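Local coordinates for protein L-talarate/galactarate dehydratase (Salmonella typhimurium, PDB 2PP0) that catalyses the magnesium-dependent dehydration of L-talarate and galactarate to 5-keto-4-deoxy-D-glucarate, and also the epimerisation of L-talarate to galactarate, at residues E29-S34 with A65-R70; F78-R83 with P327-E332; Y165-G170 with E348-L353. One frame throughout, in Å; residues are numbered along the deposited sequence.

Contact 1 of 3, residues E29-S34 with A65-R70; sequences EWVKLS and AEIRSR
The carbonyl oxygen of R68 takes two backbone N-H groups at once: a nearly straight bond from E29 N at 3.1 Å and a weak one from W30 N. With both E29 and W30 facing R68, this is a classic beta bulge in the antiparallel pairing of strands 28-40 and 57-69. Beyond it the pairing turns regular: R68 N donates to W30 O, and K32 and E66 form a hydrogen-bonded pair through K32 N to E66 O (2.8 Å) and E66 N to K32 O (2.9 Å). A water bridges K32 O, E66 OE2 (2.7 Å from the water) and S34 OG. E66 OE2 has its salt bridge with R385, while K32 NZ stays 4.3 Å from that same oxygen, its extended chain running alongside the glutamate. R68 lays its methylenes beside the W30 ring, CD 3.5 Å from CE3, and W30 NE1 is bonded to E393. The other sheet face is apolar: L33 CD2 meets A65 CB at 3.8 Å, and helix 127-146 covers A65 and I67. The chemistry implies a two-sided sheet, apolar toward helices 127-146 and 86-96 and polar opposite, where R385 and a water meet the E66 carboxylate.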
loop_
_atom_site.group_PDB
_atom_site.type_symbol
_atom_site.label_atom_id
_atom_site.label_comp_id
_atom_site.label_asym_id
_atom_site.label_seq_id
_atom_site.Cartn_x
_atom_site.Cartn_y
_atom_site.Cartn_z
ATOM N N GLU B 29 -9.909 -22.803 -6.034
ATOM C CA GLU B 29 -10.724 -23.921 -6.500
ATOM C C GLU B 29 -11.901 -24.242 -5.592
ATOM O O GLU B 29 -12.768 -25.027 -5.963
ATOM C CB GLU B 29 -9.866 -25.187 -6.661
ATOM C CG GLU B 29 -8.676 -25.024 -7.598
ATOM C CD GLU B 29 -8.043 -26.352 -7.970
ATOM O OE1 GLU B 29 -7.966 -27.236 -7.090
ATOM O OE2 GLU B 29 -7.613 -26.502 -9.137
ATOM N N TRP B 30 -11.939 -23.631 -4.414
ATOM C CA TRP B 30 -13.013 -23.900 -3.464
ATOM C C TRP B 30 -13.228 -22.739 -2.501
ATOM O O TRP B 30 -12.268 -22.123 -2.035
ATOM C CB TRP B 30 -12.669 -25.151 -2.658
ATOM C CG TRP B 30 -13.713 -25.583 -1.680
ATOM C CD1 TRP B 30 -14.836 -26.314 -1.947
ATOM C CD2 TRP B 30 -13.707 -25.361 -0.262
ATOM N NE1 TRP B 30 -15.522 -26.567 -0.785
ATOM C CE2 TRP B 30 -14.852 -25.994 0.264
ATOM C CE3 TRP B 30 -12.841 -24.692 0.613
ATOM C CZ2 TRP B 30 -15.156 -25.980 1.628
ATOM C CZ3 TRP B 30 -13.145 -24.678 1.972
ATOM C CH2 TRP B 30 -14.294 -25.319 2.464
ATOM N N VAL B 31 -14.496 -22.461 -2.201
ATOM C CA VAL B 31 -14.865 -21.389 -1.283
ATOM C C VAL B 31 -16.049 -21.817 -0.429
ATOM O O VAL B 31 -17.002 -22.401 -0.939
ATOM C CB VAL B 31 -15.307 -20.111 -2.027
ATOM C CG1 VAL B 31 -15.545 -18.994 -1.017
ATOM C CG2 VAL B 31 -14.282 -19.707 -3.054
ATOM N N LYS B 32 -15.988 -21.521 0.866
ATOM C CA LYS B 32 -17.084 -21.842 1.772
ATOM C C LYS B 32 -17.473 -20.614 2.584
ATOM O O LYS B 32 -16.635 -20.016 3.260
ATOM C CB LYS B 32 -16.708 -22.958 2.745
ATOM C CG LYS B 32 -17.846 -23.309 3.695
ATOM C CD LYS B 32 -17.437 -24.371 4.696
ATOM C CE LYS B 32 -18.586 -24.697 5.628
ATOM N NZ LYS B 32 -18.166 -25.629 6.698
ATOM N N LEU B 33 -18.748 -20.245 2.515
ATOM C CA LEU B 33 -19.244 -19.095 3.258
ATOM C C LEU B 33 -20.139 -19.585 4.382
ATOM O O LEU B 33 -20.874 -20.560 4.220
ATOM C CB LEU B 33 -20.040 -18.170 2.335
ATOM C CG LEU B 33 -19.332 -17.677 1.067
ATOM C CD1 LEU B 33 -20.289 -16.818 0.256
ATOM C CD2 LEU B 33 -18.081 -16.885 1.436
ATOM N N SER B 34 -20.069 -18.915 5.525
ATOM C CA SER B 34 -20.883 -19.288 6.669
ATOM C C SER B 34 -21.503 -18.072 7.340
ATOM O O SER B 34 -20.896 -16.998 7.388
ATOM C CB SER B 34 -20.041 -20.040 7.707
ATOM O OG SER B 34 -19.536 -21.260 7.188
ATOM N N ALA B 65 -15.602 -16.544 5.524
ATOM C CA ALA B 65 -15.231 -17.019 4.201
ATOM C C ALA B 65 -13.985 -17.886 4.352
ATOM O O ALA B 65 -13.057 -17.538 5.086
ATOM C CB ALA B 65 -14.944 -15.854 3.263
ATOM N N GLU B 66 -13.984 -19.025 3.673
ATOM C CA GLU B 66 -12.849 -19.943 3.694
ATOM C C GLU B 66 -12.541 -20.207 2.230
ATOM O O GLU B 66 -13.434 -20.558 1.458
ATOM C CB GLU B 66 -13.226 -21.237 4.412
ATOM C CG GLU B 66 -13.617 -21.031 5.864
ATOM C CD GLU B 66 -14.178 -22.287 6.499
ATOM O OE1 GLU B 66 -13.413 -23.264 6.658
ATOM O OE2 GLU B 66 -15.385 -22.301 6.834
ATOM N N ILE B 67 -11.283 -20.005 1.846
ATOM C CA ILE B 67 -10.847 -20.183 0.467
ATOM C C ILE B 67 -9.660 -21.146 0.405
ATOM O O ILE B 67 -8.744 -21.060 1.222
ATOM C CB ILE B 67 -10.405 -18.822 -0.149
ATOM C CG1 ILE B 67 -11.531 -17.790 -0.015
ATOM C CG2 ILE B 67 -10.028 -18.999 -1.618
ATOM C CD1 ILE B 67 -11.144 -16.387 -0.511
ATOM N N ARG B 68 -9.692 -22.068 -0.553
ATOM C CA ARG B 68 -8.607 -23.030 -0.730
ATOM C C ARG B 68 -8.130 -22.983 -2.170
ATOM O O ARG B 68 -8.935 -22.930 -3.099
ATOM C CB ARG B 68 -9.072 -24.443 -0.348
ATOM C CG ARG B 68 -9.082 -24.649 1.155
ATOM C CD ARG B 68 -9.724 -25.957 1.592
ATOM N NE ARG B 68 -9.748 -26.035 3.051
ATOM C CZ ARG B 68 -8.671 -26.234 3.812
ATOM N NH1 ARG B 68 -7.474 -26.393 3.256
ATOM N NH2 ARG B 68 -8.785 -26.245 5.134
ATOM N N SER B 69 -6.814 -22.987 -2.352
ATOM C CA SER B 69 -6.232 -22.916 -3.689
ATOM C C SER B 69 -5.758 -24.270 -4.218
ATOM O O SER B 69 -5.563 -25.224 -3.463
ATOM C CB SER B 69 -5.049 -21.947 -3.690
ATOM O OG SER B 69 -3.978 -22.481 -2.928
ATOM N N ARG B 70 -5.567 -24.329 -5.529
ATOM C CA ARG B 70 -5.103 -25.528 -6.195
ATOM C C ARG B 70 -3.790 -26.020 -5.581
ATOM O O ARG B 70 -3.623 -27.212 -5.335
ATOM C CB ARG B 70 -4.883 -25.229 -7.679
ATOM C CG ARG B 70 -4.306 -26.383 -8.483
ATOM C CD ARG B 70 -3.743 -25.856 -9.784
ATOM N NE ARG B 70 -2.613 -24.963 -9.537
ATOM C CZ ARG B 70 -2.067 -24.172 -10.455
ATOM N NH1 ARG B 70 -2.549 -24.161 -11.689
ATOM N NH2 ARG B 70 -1.040 -23.394 -10.140
HETATM O O HOH W 1 -17.174 -20.449 6.117
#

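Contact 2 of 3, residues F78-R83 with P327-E332; sequences FSYSKR and PHFAME. With GOL (glycerol), chain E.
K82 NZ donates a short hydrogen bond of 2.5 Å to O1 of a bound glycerol, and H328 NE2 bonds the same oxygen at 2.9 Å. The two residues come from the two domains of the enolase-superfamily fold: K82 follows strand 74-81 of the N-terminal capping domain, and H328 follows strand 324-325 of the barrel. K82 is a substrate-binding residue and H328 the proton donor/acceptor, so the glycerol, probably from the crystallisation liquor, lies in the active site; K197, D46 and N228 bond it too.

The F329 ring meets two cap side chains in different ways. One face receives K82 NZ, 3.5 Å from the centroid and 10° off the normal, a cation-pi contact in which the extended lysine chain brings its ammonium over the electron-rich face of the ring. The edge of the same ring points at the face of Y80 in a T-shaped stack, planes 68° apart. Y80 CG sits between the backbone N and carbonyl carbon (chi1 74°), which lifts the ring toward the barrel loop. Its hydroxyl thereby reaches the edge of the H328 imidazole and bonds D301, which also accepts from H328 ND1 and is thought to raise the histidine's basicity. Tyrosine suits this place because its ring packs while its hydroxyl joins the polar network: Y80 OH lies in the imidazole plane, 3.3 Å from H328 CE1.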
loop_
_atom_site.group_PDB
_atom_site.type_symbol
_atom_site.label_atom_id
_atom_site.label_comp_id
_atom_site.label_asym_id
_atom_site.label_seq_id
_atom_site.Cartn_x
_atom_site.Cartn_y
_atom_site.Cartn_z
ATOM N N PHE B 78 -13.415 -12.847 7.904
ATOM C CA PHE B 78 -14.807 -12.653 8.289
ATOM C C PHE B 78 -15.214 -11.194 8.386
ATOM O O PHE B 78 -14.372 -10.296 8.435
ATOM C CB PHE B 78 -15.066 -13.323 9.645
ATOM C CG PHE B 78 -14.401 -12.624 10.805
ATOM C CD1 PHE B 78 -15.028 -11.558 11.447
ATOM C CD2 PHE B 78 -13.130 -13.011 11.234
ATOM C CE1 PHE B 78 -14.400 -10.883 12.500
ATOM C CE2 PHE B 78 -12.492 -12.345 12.283
ATOM C CZ PHE B 78 -13.126 -11.280 12.919
ATOM N N SER B 79 -16.526 -10.976 8.399
ATOM C CA SER B 79 -17.103 -9.649 8.568
ATOM C C SER B 79 -18.205 -9.881 9.598
ATOM O O SER B 79 -18.420 -11.018 10.036
ATOM C CB SER B 79 -17.669 -9.090 7.250
ATOM O OG SER B 79 -18.748 -9.856 6.754
ATOM N N TYR B 80 -18.898 -8.831 10.008
ATOM C CA TYR B 80 -19.924 -9.015 11.018
ATOM C C TYR B 80 -20.991 -7.948 10.899
ATOM O O TYR B 80 -20.874 -7.018 10.108
ATOM C CB TYR B 80 -19.296 -8.908 12.405
ATOM C CG TYR B 80 -18.954 -7.477 12.775
ATOM C CD1 TYR B 80 -19.863 -6.678 13.477
ATOM C CD2 TYR B 80 -17.761 -6.893 12.353
ATOM C CE1 TYR B 80 -19.591 -5.337 13.743
ATOM C CE2 TYR B 80 -17.481 -5.553 12.614
ATOM C CZ TYR B 80 -18.400 -4.781 13.308
ATOM O OH TYR B 80 -18.130 -3.450 13.555
ATOM N N SER B 81 -22.029 -8.095 11.707
ATOM C CA SER B 81 -23.097 -7.114 11.751
ATOM C C SER B 81 -23.679 -7.131 13.149
ATOM O O SER B 81 -23.950 -8.196 13.703
ATOM C CB SER B 81 -24.192 -7.431 10.733
ATOM O OG SER B 81 -25.197 -6.424 10.771
ATOM N N LYS B 82 -23.817 -5.952 13.740
ATOM C CA LYS B 82 -24.413 -5.842 15.059
ATOM C C LYS B 82 -25.791 -5.265 14.774
ATOM O O LYS B 82 -25.927 -4.092 14.438
ATOM C CB LYS B 82 -23.572 -4.931 15.958
ATOM C CG LYS B 82 -22.250 -5.591 16.331
ATOM C CD LYS B 82 -21.398 -4.783 17.283
ATOM C CE LYS B 82 -20.075 -5.525 17.513
ATOM N NZ LYS B 82 -19.181 -4.881 18.514
ATOM N N ARG B 83 -26.793 -6.132 14.881
ATOM C CA ARG B 83 -28.191 -5.828 14.600
ATOM C C ARG B 83 -28.399 -6.147 13.118
ATOM O O ARG B 83 -27.551 -6.798 12.507
ATOM C CB ARG B 83 -28.532 -4.364 14.922
ATOM C CG ARG B 83 -28.422 -4.054 16.410
ATOM C CD ARG B 83 -28.948 -2.677 16.768
ATOM N NE ARG B 83 -28.893 -2.445 18.211
ATOM C CZ ARG B 83 -27.779 -2.207 18.900
ATOM N NH1 ARG B 83 -26.597 -2.161 18.285
ATOM N NH2 ARG B 83 -27.844 -2.024 20.216
ATOM N N PRO B 327 -8.346 1.450 15.420
ATOM C CA PRO B 327 -9.346 0.600 14.763
ATOM C C PRO B 327 -10.451 0.162 15.721
ATOM O O PRO B 327 -10.234 0.023 16.929
ATOM C CB PRO B 327 -8.529 -0.593 14.265
ATOM C CG PRO B 327 -7.140 -0.041 14.120
ATOM C CD PRO B 327 -7.007 0.835 15.339
ATOM N N HIS B 328 -11.636 -0.068 15.175
ATOM C CA HIS B 328 -12.762 -0.480 15.996
ATOM C C HIS B 328 -13.035 -1.979 15.955
ATOM O O HIS B 328 -13.075 -2.582 14.880
ATOM C CB HIS B 328 -14.019 0.282 15.563
ATOM C CG HIS B 328 -15.293 -0.314 16.072
ATOM N ND1 HIS B 328 -16.029 -1.227 15.347
ATOM C CD2 HIS B 328 -15.946 -0.151 17.246
ATOM C CE1 HIS B 328 -17.082 -1.599 16.053
ATOM N NE2 HIS B 328 -17.054 -0.962 17.209
ATOM N N PHE B 329 -13.204 -2.573 17.135
ATOM C CA PHE B 329 -13.540 -3.992 17.240
ATOM C C PHE B 329 -12.524 -4.896 16.539
ATOM O O PHE B 329 -11.355 -4.538 16.390
ATOM C CB PHE B 329 -14.945 -4.187 16.640
ATOM C CG PHE B 329 -15.625 -5.482 17.019
ATOM C CD1 PHE B 329 -15.666 -5.912 18.342
ATOM C CD2 PHE B 329 -16.296 -6.228 16.053
ATOM C CE1 PHE B 329 -16.376 -7.066 18.697
ATOM C CE2 PHE B 329 -17.007 -7.377 16.395
ATOM C CZ PHE B 329 -17.049 -7.797 17.721
ATOM N N ALA B 330 -12.991 -6.076 16.138
ATOM C CA ALA B 330 -12.202 -7.091 15.438
ATOM C C ALA B 330 -10.688 -7.037 15.673
ATOM O O ALA B 330 -9.917 -6.931 14.717
ATOM C CB ALA B 330 -12.500 -7.017 13.942
ATOM N N MET B 331 -10.264 -7.129 16.933
ATOM C CA MET B 331 -8.837 -7.080 17.244
ATOM C C MET B 331 -8.066 -8.214 16.569
ATOM O O MET B 331 -6.863 -8.095 16.318
ATOM C CB MET B 331 -8.605 -7.102 18.770
ATOM C CG MET B 331 -9.248 -8.262 19.524
ATOM S SD MET B 331 -8.974 -8.182 21.322
ATOM C CE MET B 331 -9.278 -9.898 21.750
ATOM N N GLU B 332 -8.769 -9.298 16.252
ATOM C CA GLU B 332 -8.152 -10.450 15.600
ATOM C C GLU B 332 -7.582 -10.046 14.243
ATOM O O GLU B 332 -6.626 -10.650 13.748
ATOM C CB GLU B 332 -9.177 -11.577 15.424
ATOM C CG GLU B 332 -9.681 -12.214 16.735
ATOM C CD GLU B 332 -10.561 -11.292 17.576
ATOM O OE1 GLU B 332 -11.092 -10.292 17.041
ATOM O OE2 GLU B 332 -10.741 -11.580 18.781
HETATM C C1 GOL E . -20.290 -1.674 19.166
HETATM O O1 GOL E . -19.185 -2.346 18.567
HETATM C C2 GOL E . -19.778 -0.581 20.103
HETATM O O2 GOL E . -19.292 0.532 19.337
HETATM C C3 GOL E . -20.914 -0.140 21.024
HETATM O O3 GOL E . -20.706 1.203 21.470
#

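Contact 3 of 3, residues Y165-G170 with E348-L353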
loop_
_atom_site.group_PDB
_atom_site.type_symbol
_atom_site.label_atom_id
_atom_site.label_comp_id
_atom_site.label_asym_id
_atom_site.label_seq_id
_atom_site.Cartn_x
_atom_site.Cartn_y
_atom_site.Cartn_z
ATOM N N TYR B 165 -6.820 -1.230 25.041
ATOM C CA TYR B 165 -7.750 -0.731 26.046
ATOM C C TYR B 165 -9.008 -1.605 25.998
ATOM O O TYR B 165 -9.301 -2.223 24.973
ATOM C CB TYR B 165 -8.097 0.746 25.779
ATOM C CG TYR B 165 -9.019 0.999 24.600
ATOM C CD1 TYR B 165 -10.408 0.951 24.749
ATOM C CD2 TYR B 165 -8.504 1.288 23.337
ATOM C CE1 TYR B 165 -11.264 1.185 23.668
ATOM C CE2 TYR B 165 -9.345 1.522 22.249
ATOM C CZ TYR B 165 -10.724 1.470 22.423
ATOM O OH TYR B 165 -11.556 1.707 21.352
ATOM N N ASN B 166 -9.739 -1.685 27.104
ATOM C CA ASN B 166 -10.952 -2.497 27.114
ATOM C C ASN B 166 -12.217 -1.651 27.002
ATOM O O ASN B 166 -12.290 -0.551 27.550
ATOM C CB ASN B 166 -11.035 -3.355 28.379
ATOM C CG ASN B 166 -12.388 -4.045 28.521
ATOM O OD1 ASN B 166 -13.365 -3.437 28.955
ATOM N ND2 ASN B 166 -12.450 -5.312 28.135
ATOM N N THR B 167 -13.206 -2.186 26.287
ATOM C CA THR B 167 -14.491 -1.515 26.075
ATOM C C THR B 167 -15.634 -2.309 26.708
ATOM O O THR B 167 -16.585 -1.729 27.237
ATOM C CB THR B 167 -14.781 -1.354 24.565
ATOM O OG1 THR B 167 -13.867 -0.404 24.005
ATOM C CG2 THR B 167 -16.213 -0.878 24.329
ATOM N N SER B 168 -15.525 -3.635 26.644
ATOM C CA SER B 168 -16.524 -4.552 27.188
ATOM C C SER B 168 -17.038 -4.216 28.585
ATOM O O SER B 168 -18.238 -4.325 28.851
ATOM C CB SER B 168 -15.966 -5.978 27.214
ATOM O OG SER B 168 -15.778 -6.478 25.905
ATOM N N GLY B 169 -16.136 -3.817 29.477
ATOM C CA GLY B 169 -16.546 -3.515 30.838
ATOM C C GLY B 169 -16.949 -2.083 31.141
ATOM O O GLY B 169 -17.039 -1.706 32.313
ATOM N N GLY B 170 -17.201 -1.284 30.110
ATOM C CA GLY B 170 -17.582 0.099 30.346
ATOM C C GLY B 170 -18.887 0.533 29.705
ATOM O O GLY B 170 -19.080 1.723 29.453
ATOM N N GLU B 348 -8.549 -1.986 20.418
ATOM C CA GLU B 348 -9.737 -2.105 21.254
ATOM C C GLU B 348 -10.042 -3.552 21.599
ATOM O O GLU B 348 -10.073 -4.425 20.729
ATOM C CB GLU B 348 -10.926 -1.462 20.530
ATOM C CG GLU B 348 -12.277 -1.684 21.187
ATOM C CD GLU B 348 -13.376 -0.875 20.523
ATOM O OE1 GLU B 348 -13.408 -0.824 19.268
ATOM O OE2 GLU B 348 -14.209 -0.296 21.260
ATOM N N HIS B 349 -10.275 -3.812 22.878
ATOM C CA HIS B 349 -10.550 -5.172 23.313
ATOM C C HIS B 349 -11.987 -5.507 23.698
ATOM O O HIS B 349 -12.658 -4.748 24.402
ATOM C CB HIS B 349 -9.626 -5.537 24.483
ATOM C CG HIS B 349 -9.996 -6.816 25.169
ATOM N ND1 HIS B 349 -11.091 -6.924 26.000
ATOM C CD2 HIS B 349 -9.427 -8.044 25.135
ATOM C CE1 HIS B 349 -11.180 -8.164 26.449
ATOM N NE2 HIS B 349 -10.183 -8.864 25.938
ATOM N N PHE B 350 -12.422 -6.666 23.211
ATOM C CA PHE B 350 -13.725 -7.268 23.480
ATOM C C PHE B 350 -13.368 -8.754 23.577
ATOM O O PHE B 350 -12.458 -9.214 22.885
ATOM C CB PHE B 350 -14.701 -7.111 22.307
ATOM C CG PHE B 350 -15.315 -5.745 22.177
ATOM C CD1 PHE B 350 -14.622 -4.705 21.568
ATOM C CD2 PHE B 350 -16.621 -5.517 22.609
ATOM C CE1 PHE B 350 -15.222 -3.461 21.385
ATOM C CE2 PHE B 350 -17.227 -4.275 22.430
ATOM C CZ PHE B 350 -16.525 -3.247 21.815
ATOM N N GLU B 351 -14.072 -9.505 24.414
ATOM C CA GLU B 351 -13.798 -10.934 24.538
ATOM C C GLU B 351 -14.815 -11.704 23.698
ATOM O O GLU B 351 -14.693 -12.913 23.495
ATOM C CB GLU B 351 -13.911 -11.377 26.001
ATOM C CG GLU B 351 -15.307 -11.212 26.596
ATOM C CD GLU B 351 -15.517 -9.865 27.272
ATOM O OE1 GLU B 351 -15.124 -8.828 26.698
ATOM O OE2 GLU B 351 -16.088 -9.847 28.382
ATOM N N TRP B 352 -15.810 -10.978 23.204
ATOM C CA TRP B 352 -16.893 -11.541 22.413
ATOM C C TRP B 352 -16.525 -12.596 21.382
ATOM O O TRP B 352 -17.172 -13.638 21.299
ATOM C CB TRP B 352 -17.650 -10.414 21.707
ATOM C CG TRP B 352 -18.275 -9.416 22.637
ATOM C CD1 TRP B 352 -18.226 -9.414 24.004
ATOM C CD2 TRP B 352 -19.037 -8.266 22.261
ATOM N NE1 TRP B 352 -18.911 -8.330 24.502
ATOM C CE2 TRP B 352 -19.418 -7.608 23.452
ATOM C CE3 TRP B 352 -19.436 -7.726 21.031
ATOM C CZ2 TRP B 352 -20.178 -6.437 23.450
ATOM C CZ3 TRP B 352 -20.190 -6.561 21.027
ATOM C CH2 TRP B 352 -20.553 -5.929 22.231
ATOM N N LEU B 353 -15.492 -12.327 20.591
ATOM C CA LEU B 353 -15.087 -13.256 19.543
ATOM C C LEU B 353 -14.138 -14.373 19.976
ATOM O O LEU B 353 -13.875 -15.289 19.200
ATOM C CB LEU B 353 -14.462 -12.477 18.378
ATOM C CG LEU B 353 -15.299 -11.306 17.842
ATOM C CD1 LEU B 353 -14.610 -10.693 16.628
ATOM C CD2 LEU B 353 -16.700 -11.788 17.468
#
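The E348 backbone lies over one face of the Y165 ring, its CA 4.0 Å from the ring centroid in a CH-pi contact. From there the glutamate chain, extended with CG anti to the backbone N (chi1 172°), runs past the tyrosine's hydroxyl end, and its carboxylate is turned 38° from the ring plane. T167 comes across from the loop, and its OG1 donates to the anti lone pair of E348 OE2 at 2.8 Å. E348 binds substrate; OE2 also forms a salt bridge with K195, to which Y165 OH is bonded, and OE1 accepts from F329 N, so several partners fix the carboxylate's rotation.

On the other sheet face N166 ND2 donates to H349 ND1 at 3.0 Å, in a bent bond tilted from both planes, amide and imidazole 37° apart. The N166 amide serves two ends: OD1 takes G169 N at 2.8 Å on a lone pair, an Asx motif that turns the chain after the strand. T167 CG2 packs against CZ of F350, 3.5 Å away. S168 OG donates to the syn side of E351 OE1 (2.6 Å), somewhat out of the carboxylate plane, and E351 OE2 accepts from T11 of the second subunit, whose Y12 stacks on H349. Strand 161-166 runs parallel to 346-349 and, through the N166 backbone, bonds to barrel strand 194-197, while W352 packs against cap strands 28-40 and 57-69.

Contact 1 closes before the others open, whereas contacts 2 and 3 interleave along the chain. Contact 1 lies in the antiparallel sheet of the capping domain; contact 2 starts from strand 74-81 of that same sheet, next to strand 57-69, yet the centres of contacts 1 and 2 are 21 Å apart. Contacts 2 and 3 are only 12 Å apart centre to centre and touch directly, helix 331-339 leading into strand 346-349. Contact 3, its centre 30 Å from that of contact 1, joins two parallel strands, 161-166 and 346-349, on the barrel side. The sheet that contact 1 helps pair therefore extends to the active site, where cap and barrel residues of contacts 2 and 3 meet around the pocket.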